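Local coordinates for malarial CLPB2 atpase/hsp101 protein (Plasmodium falciparum, PDB 4IRF) that forms the N-terminal, cargo-binding domain of a ClpB-type AAA+ chaperone that probably uses ATP hydrolysis to unfold and translocate proteins in the parasitophorous vacuole, at residues Y107-L118 and I141-F149; L35-A43 and L121-F131. All coordinates share one frame; numbering follows the deposited sequence.

In the fold
Both contacts belong to the all-helical Clp N-terminal domain, and their centres lie about 17 Å apart. Contact 2 is central, about 6 Å from the centre of the chain, and is mainly apolar, with the Asp124 carboxylate and a bridging water at one edge. Contact 1 lies farther out, about 13 Å from that centre, and combines apolar packing with a salt-bridge network. Helix 114-121 connects them: it starts in contact 1 and ends at Leu121 in contact 2. The two contacts touch where Leu118 CD1 packs 3.5 Å from Phe131 CZ, and where Leu117 CD2 lies 4.0 Å from Ile40 CG2. Along the chain, helices 125-133 and 138-151 follow in turn.

Contact 1 of 2, residues Y107-L118 and I141-F149; sequences YKSPKVDVEHLL and IKAILKRKF
The Leu145 and Tyr107 side chains cross at about a right angle. Leu145 CB sits over the middle of one face of the Tyr107 ring, a CH-pi contact 3.8 Å from the centroid. Its CD1 reaches Tyr107 CE1 at 3.6 Å. The Phe149 CB lies at the edge of the same tyrosine ring. The other branch of Leu145 serves the helix 114-118: CD2 meets His116 CD2 at 3.4 Å and also touches Glu115 CB. A water joins His116 NE2 to the carbonyl oxygen of Leu145. The other imidazole nitrogen, ND1, accepts the Asp113 N-H in the ring plane, which, with the water at NE2, helps set the ring's rotation.

Lys148 runs extended until its last torsion, chi4 69°, turns the amine between two carboxylates. NZ bonds Asp113 OD2 at 2.9 Å and Glu115 OE1 at 3.2 Å, and meets both from above the carboxylate planes. The two acids probably hold the lysine charged. Arg15 is a second partner of Asp113, and Tyr49 bonds Glu115 OE2. Farther along, Leu118 packs on Ile141, which has two conformers.

The short helical segments form a salt-bridged, nearly antiparallel pair (158°, axes 9.8 Å apart) near the C-terminal end of this Clp N-terminal domain. Tyr107 follows helix 91-106, which ends in a Schellman motif. Helices 14-29 and 37-46 pack on Val114 and Leu117, while helix 48-56 shares Glu115 and Leu118 with this contact.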
loop_
_atom_site.group_PDB
_atom_site.type_symbol
_atom_site.label_atom_id
_atom_site.label_comp_id
_atom_site.label_asym_id
_atom_site.label_seq_id
_atom_site.Cartn_x
_atom_site.Cartn_y
_atom_site.Cartn_z
ATOM N N TYR A 107 -2.430 -10.586 14.113
ATOM C CA TYR A 107 -2.574 -9.563 15.151
ATOM C C TYR A 107 -4.008 -9.446 15.655
ATOM O O TYR A 107 -4.389 -8.442 16.264
ATOM C CB TYR A 107 -1.996 -8.230 14.689
ATOM C CG TYR A 107 -0.492 -8.269 14.564
ATOM C CD1 TYR A 107 0.133 -8.675 13.393
ATOM C CD2 TYR A 107 0.319 -7.920 15.642
ATOM C CE1 TYR A 107 1.527 -8.711 13.295
ATOM C CE2 TYR A 107 1.702 -7.978 15.548
ATOM C CZ TYR A 107 2.296 -8.362 14.381
ATOM O OH TYR A 107 3.677 -8.389 14.314
ATOM N N LYS A 108 -4.767 -10.493 15.401
ATOM C CA LYS A 108 -6.057 -10.679 15.927
ATOM C C LYS A 108 -7.056 -9.575 15.542
ATOM O O LYS A 108 -7.953 -9.327 16.241
ATOM C CB LYS A 108 -5.996 -10.924 17.448
ATOM C CG LYS A 108 -5.060 -12.057 17.813
ATOM C CD LYS A 108 -4.550 -11.921 19.236
ATOM C CE LYS A 108 -3.807 -13.105 19.862
ATOM N NZ LYS A 108 -2.661 -13.712 19.216
ATOM N N SER A 109 -6.857 -8.974 14.373
ATOM C CA SER A 109 -7.781 -8.005 13.805
ATOM C C SER A 109 -8.808 -8.720 12.922
ATOM O O SER A 109 -8.444 -9.450 12.001
ATOM C CB SER A 109 -7.008 -6.980 12.979
ATOM O OG SER A 109 -7.896 -6.132 12.297
ATOM N N PRO A 110 -10.104 -8.511 13.199
ATOM C CA PRO A 110 -11.139 -9.153 12.386
ATOM C C PRO A 110 -11.302 -8.465 11.026
ATOM O O PRO A 110 -11.945 -9.034 10.126
ATOM C CB PRO A 110 -12.396 -8.987 13.240
ATOM C CG PRO A 110 -12.153 -7.704 13.982
ATOM C CD PRO A 110 -10.666 -7.620 14.228
ATOM N N LYS A 111 -10.705 -7.282 10.869
ATOM C CA LYS A 111 -10.664 -6.620 9.563
ATOM C C LYS A 111 -9.244 -6.278 9.097
ATOM O O LYS A 111 -8.329 -6.073 9.921
ATOM C CB LYS A 111 -11.486 -5.337 9.573
ATOM C CG LYS A 111 -12.800 -5.407 10.318
ATOM C CD LYS A 111 -13.894 -6.039 9.478
ATOM C CE LYS A 111 -15.259 -5.757 10.109
ATOM N NZ LYS A 111 -16.324 -6.362 9.278
ATOM N N VAL A 112 -9.085 -6.156 7.775
ATOM C CA VAL A 112 -7.824 -5.766 7.184
ATOM C C VAL A 112 -7.765 -4.233 7.101
ATOM O O VAL A 112 -8.562 -3.616 6.417
ATOM C CB VAL A 112 -7.634 -6.395 5.782
ATOM C CG1 VAL A 112 -6.269 -6.045 5.224
ATOM C CG2 VAL A 112 -7.781 -7.919 5.859
ATOM N N ASP A 113 -6.842 -3.635 7.848
ATOM C CA ASP A 113 -6.692 -2.179 7.897
ATOM C C ASP A 113 -5.463 -1.752 7.105
ATOM O O ASP A 113 -4.730 -2.566 6.542
ATOM C CB ASP A 113 -6.587 -1.709 9.371
ATOM C CG ASP A 113 -7.077 -0.278 9.571
ATOM O OD1 ASP A 113 -7.010 0.524 8.625
ATOM O OD2 ASP A 113 -7.529 0.047 10.690
ATOM N N VAL A 114 -5.218 -0.450 7.075
ATOM C CA VAL A 114 -4.100 0.096 6.325
ATOM C C VAL A 114 -2.736 -0.424 6.751
ATOM O O VAL A 114 -1.878 -0.630 5.908
ATOM C CB VAL A 114 -4.136 1.649 6.364
ATOM C CG1 VAL A 114 -3.067 2.227 5.489
ATOM C CG2 VAL A 114 -5.476 2.129 5.878
ATOM N N GLU A 115 -2.522 -0.634 8.058
ATOM C CA GLU A 115 -1.230 -1.146 8.514
ATOM C C GLU A 115 -0.988 -2.550 7.982
ATOM O O GLU A 115 0.158 -2.945 7.759
ATOM C CB GLU A 115 -1.194 -1.231 10.040
ATOM C CG GLU A 115 -1.247 0.140 10.743
ATOM C CD GLU A 115 -2.658 0.680 10.949
ATOM O OE1 GLU A 115 -3.641 0.182 10.347
ATOM O OE2 GLU A 115 -2.782 1.652 11.747
ATOM N N HIS A 116 -2.056 -3.324 7.844
ATOM C CA HIS A 116 -1.930 -4.706 7.368
ATOM C C HIS A 116 -1.601 -4.721 5.877
ATOM O O HIS A 116 -0.766 -5.504 5.428
ATOM C CB HIS A 116 -3.213 -5.476 7.676
ATOM C CG HIS A 116 -3.558 -5.426 9.135
ATOM N ND1 HIS A 116 -4.717 -4.848 9.603
ATOM C CD2 HIS A 116 -2.855 -5.813 10.227
ATOM C CE1 HIS A 116 -4.729 -4.916 10.928
ATOM N NE2 HIS A 116 -3.614 -5.496 11.328
ATOM N N LEU A 117 -2.213 -3.802 5.146
ATOM C CA LEU A 117 -1.899 -3.591 3.745
ATOM C C LEU A 117 -0.455 -3.136 3.633
ATOM O O LEU A 117 0.310 -3.629 2.776
ATOM C CB LEU A 117 -2.882 -2.576 3.145
ATOM C CG LEU A 117 -2.786 -2.306 1.668
ATOM C CD1 LEU A 117 -2.936 -3.597 0.855
ATOM C CD2 LEU A 117 -3.878 -1.338 1.313
ATOM N N LEU A 118 -0.032 -2.241 4.537
ATOM C CA LEU A 118 1.352 -1.785 4.528
ATOM C C LEU A 118 2.308 -2.977 4.685
ATOM O O LEU A 118 3.303 -3.098 3.952
ATOM C CB LEU A 118 1.582 -0.701 5.612
ATOM C CG LEU A 118 2.951 -0.019 5.540
ATOM C CD1 LEU A 118 2.964 1.070 4.500
ATOM C CD2 LEU A 118 3.315 0.530 6.909
ATOM N N ILE A 141 8.035 -2.009 10.730
ATOM C CA ILE A 141 6.590 -2.392 10.325
ATOM C C ILE A 141 5.772 -3.308 11.427
ATOM O O ILE A 141 4.656 -3.112 11.951
ATOM C CB ILE A 141 6.629 -3.087 8.963
ATOM C CG1 ILE A 141 7.151 -2.101 7.927
ATOM C CG2 ILE A 141 5.258 -3.582 8.571
ATOM C CD1 ILE A 141 6.373 -0.847 7.921
ATOM N N LYS A 142 6.584 -4.303 11.818
ATOM C CA LYS A 142 6.082 -5.161 12.886
ATOM C C LYS A 142 5.695 -4.353 14.103
ATOM O O LYS A 142 4.670 -4.629 14.732
ATOM C CB LYS A 142 7.159 -6.147 13.303
ATOM C CG LYS A 142 7.270 -7.376 12.426
ATOM C CD LYS A 142 8.399 -8.251 12.939
ATOM C CE LYS A 142 8.167 -9.714 12.627
ATOM N NZ LYS A 142 8.127 -9.875 11.164
ATOM N N ALA A 143 6.515 -3.354 14.440
ATOM C CA ALA A 143 6.230 -2.515 15.592
ATOM C C ALA A 143 4.951 -1.710 15.401
ATOM O O ALA A 143 4.155 -1.588 16.333
ATOM C CB ALA A 143 7.416 -1.619 15.924
ATOM N N ILE A 144 4.750 -1.157 14.195
ATOM C CA ILE A 144 3.497 -0.507 13.870
ATOM C C ILE A 144 2.318 -1.454 14.097
ATOM O O ILE A 144 1.285 -1.073 14.665
ATOM C CB ILE A 144 3.494 -0.055 12.401
ATOM C CG1 ILE A 144 4.508 1.071 12.212
ATOM C CG2 ILE A 144 2.103 0.362 11.992
ATOM C CD1 ILE A 144 4.726 1.478 10.764
ATOM N N LEU A 145 2.473 -2.687 13.621
ATOM C CA LEU A 145 1.410 -3.676 13.755
ATOM C C LEU A 145 1.171 -4.053 15.204
ATOM O O LEU A 145 0.012 -4.155 15.624
ATOM C CB LEU A 145 1.728 -4.937 12.957
ATOM C CG LEU A 145 1.498 -4.820 11.465
ATOM C CD1 LEU A 145 1.781 -6.142 10.777
ATOM C CD2 LEU A 145 0.077 -4.413 11.261
ATOM N N LYS A 146 2.262 -4.233 15.941
ATOM C CA LYS A 146 2.202 -4.565 17.371
ATOM C C LYS A 146 1.535 -3.424 18.149
ATOM O O LYS A 146 0.633 -3.652 18.958
ATOM C CB LYS A 146 3.614 -4.850 17.903
ATOM C CG LYS A 146 3.703 -5.200 19.397
ATOM C CD LYS A 146 5.139 -5.488 19.794
ATOM C CE LYS A 146 5.250 -5.850 21.269
ATOM N NZ LYS A 146 4.733 -4.762 22.158
ATOM N N ARG A 147 1.866 -2.167 17.877
ATOM C CA ARG A 147 1.192 -1.076 18.567
ATOM C C ARG A 147 -0.259 -0.936 18.240
ATOM O O ARG A 147 -1.055 -0.597 19.070
ATOM C CB ARG A 147 1.862 0.271 18.267
ATOM C CG ARG A 147 3.317 0.376 18.612
ATOM C CD ARG A 147 3.744 1.832 18.627
ATOM N NE ARG A 147 3.951 2.323 17.290
ATOM C CZ ARG A 147 5.070 2.144 16.635
ATOM N NH1 ARG A 147 6.065 1.541 17.215
ATOM N NH2 ARG A 147 5.185 2.571 15.423
ATOM N N LYS A 148 -0.579 -1.187 17.050
ATOM C CA LYS A 148 -1.959 -1.128 16.690
ATOM C C LYS A 148 -2.757 -2.170 17.469
ATOM O O LYS A 148 -3.809 -1.915 17.947
ATOM C CB LYS A 148 -2.146 -1.304 15.187
ATOM C CG LYS A 148 -3.575 -1.171 14.800
ATOM C CD LYS A 148 -3.769 -1.584 13.375
ATOM C CE LYS A 148 -5.184 -1.393 12.937
ATOM N NZ LYS A 148 -5.614 0.000 12.817
ATOM N N PHE A 149 -2.278 -3.388 17.565
ATOM C CA PHE A 149 -3.008 -4.399 18.320
ATOM C C PHE A 149 -3.231 -3.953 19.798
ATOM O O PHE A 149 -4.321 -4.034 20.425
ATOM C CB PHE A 149 -2.182 -5.673 18.216
ATOM C CG PHE A 149 -2.592 -6.756 19.129
ATOM C CD1 PHE A 149 -3.858 -7.219 19.142
ATOM C CD2 PHE A 149 -1.680 -7.318 19.947
ATOM C CE1 PHE A 149 -4.229 -8.242 19.968
ATOM C CE2 PHE A 149 -2.037 -8.334 20.785
ATOM C CZ PHE A 149 -3.309 -8.793 20.790
HETATM O O HOH W 1 -2.528 -4.964 13.942
#

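Contact 2 of 2, residues L35-A43 and L121-F131; sequences LKPIHILSA and LSNDELVNEIF
Pro37 lies across the side chain of Asp124 at about a right angle, with its CB 3.6 Å from the Asp124 CG. Asp124 is the N-cap of helix 125-133, and its OD2 accepts from Val127 N at 3.1 Å. A water bridges the same OD2 to the backbone N of Ile38. Leu126, also partly exposed, sets CD2 4.0 Å from Ile38 CB. This side is looser, and no direct hydrogen bond crosses the contact.

The other side is buried and apolar. Leu41 has CG anti to the backbone N, chi1 177°. Its CD1 meets the edge of the Phe131 ring, 3.7 Å from CE1, and CD2 packs on Val127 CG1 at 3.9 Å. Val127 CG1 also covers that ring's face, toward its rim. Ile38 CD1 meets Ile130 CD1 at 3.7 Å. Leu121 fits beside Pro37 and Ile40, its CD2 3.8 Å from Pro37 CB.

The short helical segments meet at 43°, axes 9.3 Å apart, as apolar packing near the centre of the all-helical Clp N-terminal domain. Helix 91-106 packs on Pro37 and Leu121, helix 61-74 on Ile38 and Ile130, and helix 14-29 on Ile40. Leu35 joins the parallel strand pair 34-35 and 88-89.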
loop_
_atom_site.group_PDB
_atom_site.type_symbol
_atom_site.label_atom_id
_atom_site.label_comp_id
_atom_site.label_asym_id
_atom_site.label_seq_id
_atom_site.Cartn_x
_atom_site.Cartn_y
_atom_site.Cartn_z
ATOM N N LEU A 35 -3.223 -3.750 -11.706
ATOM C CA LEU A 35 -2.806 -3.064 -10.481
ATOM C C LEU A 35 -1.573 -3.729 -9.889
ATOM O O LEU A 35 -1.566 -4.928 -9.661
ATOM C CB LEU A 35 -3.930 -3.170 -9.459
ATOM C CG LEU A 35 -3.737 -2.491 -8.111
ATOM C CD1 LEU A 35 -3.549 -1.002 -8.374
ATOM C CD2 LEU A 35 -4.926 -2.738 -7.170
ATOM N N LYS A 36 -0.577 -2.914 -9.532
ATOM C CA LYS A 36 0.720 -3.368 -9.029
ATOM C C LYS A 36 0.942 -2.800 -7.604
ATOM O O LYS A 36 0.304 -1.818 -7.244
ATOM C CB LYS A 36 1.829 -2.810 -9.918
ATOM C CG LYS A 36 1.726 -3.227 -11.369
ATOM C CD LYS A 36 1.990 -4.687 -11.466
ATOM C CE LYS A 36 3.222 -4.911 -12.335
ATOM N NZ LYS A 36 3.718 -6.318 -12.258
ATOM N N PRO A 37 1.802 -3.435 -6.807
ATOM C CA PRO A 37 1.987 -2.915 -5.433
ATOM C C PRO A 37 2.424 -1.453 -5.375
ATOM O O PRO A 37 1.859 -0.736 -4.533
ATOM C CB PRO A 37 3.037 -3.834 -4.845
ATOM C CG PRO A 37 2.756 -5.183 -5.540
ATOM C CD PRO A 37 2.448 -4.741 -6.971
ATOM N N ILE A 38 3.321 -1.011 -6.264
ATOM C CA ILE A 38 3.738 0.396 -6.270
ATOM C C ILE A 38 2.553 1.320 -6.427
ATOM O O ILE A 38 2.498 2.379 -5.800
ATOM C CB ILE A 38 4.813 0.702 -7.328
ATOM C CG1 ILE A 38 5.280 2.156 -7.171
ATOM C CG2 ILE A 38 4.238 0.444 -8.739
ATOM C CD1 ILE A 38 5.913 2.416 -5.772
ATOM N N HIS A 39 1.553 0.926 -7.232
ATOM C CA HIS A 39 0.356 1.749 -7.378
ATOM C C HIS A 39 -0.458 1.850 -6.107
ATOM O O HIS A 39 -1.039 2.901 -5.810
ATOM C CB HIS A 39 -0.537 1.204 -8.492
ATOM C CG HIS A 39 0.170 1.076 -9.788
ATOM N ND1 HIS A 39 0.105 -0.062 -10.572
ATOM C CD2 HIS A 39 0.959 1.954 -10.456
ATOM C CE1 HIS A 39 0.860 0.116 -11.642
ATOM N NE2 HIS A 39 1.380 1.337 -11.602
ATOM N N ILE A 40 -0.532 0.738 -5.370
ATOM C CA ILE A 40 -1.226 0.729 -4.110
ATOM C C ILE A 40 -0.478 1.597 -3.106
ATOM O O ILE A 40 -1.128 2.340 -2.366
ATOM C CB ILE A 40 -1.381 -0.674 -3.543
ATOM C CG1 ILE A 40 -2.258 -1.485 -4.521
ATOM C CG2 ILE A 40 -2.011 -0.613 -2.152
ATOM C CD1 ILE A 40 -2.494 -2.898 -4.028
ATOM N N LEU A 41 0.855 1.486 -3.117
ATOM C CA LEU A 41 1.691 2.342 -2.216
ATOM C C LEU A 41 1.437 3.837 -2.487
ATOM O O LEU A 41 1.241 4.616 -1.535
ATOM C CB LEU A 41 3.170 1.970 -2.307
ATOM C CG LEU A 41 4.033 2.895 -1.442
ATOM C CD1 LEU A 41 3.631 2.821 0.009
ATOM C CD2 LEU A 41 5.488 2.596 -1.622
ATOM N N SER A 42 1.381 4.223 -3.764
ATOM C CA SER A 42 1.112 5.631 -4.118
ATOM C C SER A 42 -0.184 6.078 -3.462
ATOM O O SER A 42 -0.246 7.110 -2.785
ATOM C CB SER A 42 0.993 5.784 -5.634
ATOM O OG SER A 42 0.680 7.124 -6.001
ATOM N N ALA A 43 -1.229 5.251 -3.616
ATOM C CA ALA A 43 -2.538 5.518 -3.023
ATOM C C ALA A 43 -2.534 5.579 -1.482
ATOM O O ALA A 43 -3.224 6.390 -0.861
ATOM C CB ALA A 43 -3.550 4.463 -3.520
ATOM N N LEU A 121 2.391 -4.938 1.435
ATOM C CA LEU A 121 3.150 -4.223 0.407
ATOM C C LEU A 121 4.658 -4.369 0.559
ATOM O O LEU A 121 5.410 -4.339 -0.412
ATOM C CB LEU A 121 2.769 -2.746 0.458
ATOM C CG LEU A 121 1.394 -2.439 -0.074
ATOM C CD1 LEU A 121 1.073 -0.977 0.245
ATOM C CD2 LEU A 121 1.328 -2.714 -1.615
ATOM N N SER A 122 5.119 -4.532 1.798
ATOM C CA SER A 122 6.541 -4.675 2.042
ATOM C C SER A 122 7.144 -5.940 1.395
ATOM O O SER A 122 8.353 -6.029 1.241
ATOM C CB SER A 122 6.843 -4.595 3.537
ATOM O OG SER A 122 6.418 -5.762 4.220
ATOM N N ASN A 123 6.305 -6.895 0.979
ATOM C CA ASN A 123 6.812 -8.056 0.235
ATOM C C ASN A 123 7.331 -7.685 -1.148
ATOM O O ASN A 123 8.248 -8.336 -1.674
ATOM C CB ASN A 123 5.739 -9.140 0.071
ATOM C CG ASN A 123 6.208 -10.325 -0.783
ATOM O OD1 ASN A 123 5.816 -10.492 -1.948
ATOM N ND2 ASN A 123 7.071 -11.127 -0.219
ATOM N N ASP A 124 6.722 -6.677 -1.758
ATOM C CA ASP A 124 7.090 -6.324 -3.117
ATOM C C ASP A 124 8.501 -5.727 -3.136
ATOM O O ASP A 124 8.827 -4.865 -2.309
ATOM C CB ASP A 124 6.096 -5.342 -3.685
ATOM C CG ASP A 124 6.421 -4.952 -5.098
ATOM O OD1 ASP A 124 6.294 -5.809 -6.022
ATOM O OD2 ASP A 124 6.813 -3.774 -5.300
ATOM N N GLU A 125 9.334 -6.184 -4.068
ATOM C CA GLU A 125 10.742 -5.772 -4.069
ATOM C C GLU A 125 10.923 -4.277 -4.315
ATOM O O GLU A 125 11.754 -3.640 -3.660
ATOM C CB GLU A 125 11.549 -6.584 -5.081
ATOM C CG GLU A 125 11.676 -8.071 -4.769
ATOM C CD GLU A 125 12.192 -8.841 -5.979
ATOM O OE1 GLU A 125 12.090 -8.304 -7.100
ATOM O OE2 GLU A 125 12.716 -9.959 -5.840
ATOM N N LEU A 126 10.155 -3.718 -5.246
ATOM C CA LEU A 126 10.219 -2.294 -5.545
ATOM C C LEU A 126 9.759 -1.473 -4.347
ATOM O O LEU A 126 10.412 -0.485 -3.962
ATOM C CB LEU A 126 9.339 -1.978 -6.768
ATOM C CG LEU A 126 9.229 -0.513 -7.195
ATOM C CD1 LEU A 126 10.629 0.066 -7.391
ATOM C CD2 LEU A 126 8.434 -0.436 -8.501
ATOM N N VAL A 127 8.640 -1.881 -3.749
ATOM C CA VAL A 127 8.099 -1.147 -2.604
ATOM C C VAL A 127 9.066 -1.299 -1.447
ATOM O O VAL A 127 9.330 -0.328 -0.730
ATOM C CB VAL A 127 6.725 -1.668 -2.167
ATOM C CG1 VAL A 127 6.374 -1.151 -0.772
ATOM C CG2 VAL A 127 5.640 -1.291 -3.193
ATOM N N ASN A 128 9.631 -2.494 -1.271
ATOM C CA ASN A 128 10.512 -2.678 -0.135
ATOM C C ASN A 128 11.820 -1.885 -0.256
ATOM O O ASN A 128 12.367 -1.456 0.755
ATOM C CB ASN A 128 10.815 -4.133 0.144
ATOM C CG ASN A 128 11.164 -4.348 1.580
ATOM O OD1 ASN A 128 10.358 -4.045 2.462
ATOM N ND2 ASN A 128 12.369 -4.824 1.840
ATOM N N GLU A 129 12.296 -1.685 -1.481
ATOM C CA GLU A 129 13.469 -0.820 -1.709
ATOM C C GLU A 129 13.136 0.566 -1.185
ATOM O O GLU A 129 13.896 1.183 -0.416
ATOM C CB GLU A 129 13.837 -0.811 -3.204
ATOM C CG GLU A 129 14.559 -2.117 -3.627
ATOM C CD GLU A 129 14.645 -2.361 -5.144
ATOM O OE1 GLU A 129 14.137 -1.546 -5.952
ATOM O OE2 GLU A 129 15.237 -3.398 -5.530
ATOM N N ILE A 130 11.958 1.041 -1.546
ATOM C CA ILE A 130 11.539 2.372 -1.124
ATOM C C ILE A 130 11.462 2.480 0.396
ATOM O O ILE A 130 12.020 3.416 0.984
ATOM C CB ILE A 130 10.198 2.761 -1.746
ATOM C CG1 ILE A 130 10.381 2.970 -3.265
ATOM C CG2 ILE A 130 9.630 4.002 -1.059
ATOM C CD1 ILE A 130 9.096 3.138 -4.031
ATOM N N PHE A 131 10.760 1.539 1.031
ATOM C CA PHE A 131 10.680 1.510 2.497
ATOM C C PHE A 131 12.068 1.559 3.137
ATOM O O PHE A 131 12.281 2.297 4.098
ATOM C CB PHE A 131 9.932 0.258 2.977
ATOM C CG PHE A 131 8.430 0.307 2.762
ATOM C CD1 PHE A 131 7.821 1.452 2.286
ATOM C CD2 PHE A 131 7.630 -0.798 3.043
ATOM C CE1 PHE A 131 6.439 1.499 2.081
ATOM C CE2 PHE A 131 6.225 -0.756 2.870
ATOM C CZ PHE A 131 5.637 0.398 2.380
HETATM O O HOH W 2 5.367 -2.787 -7.496
#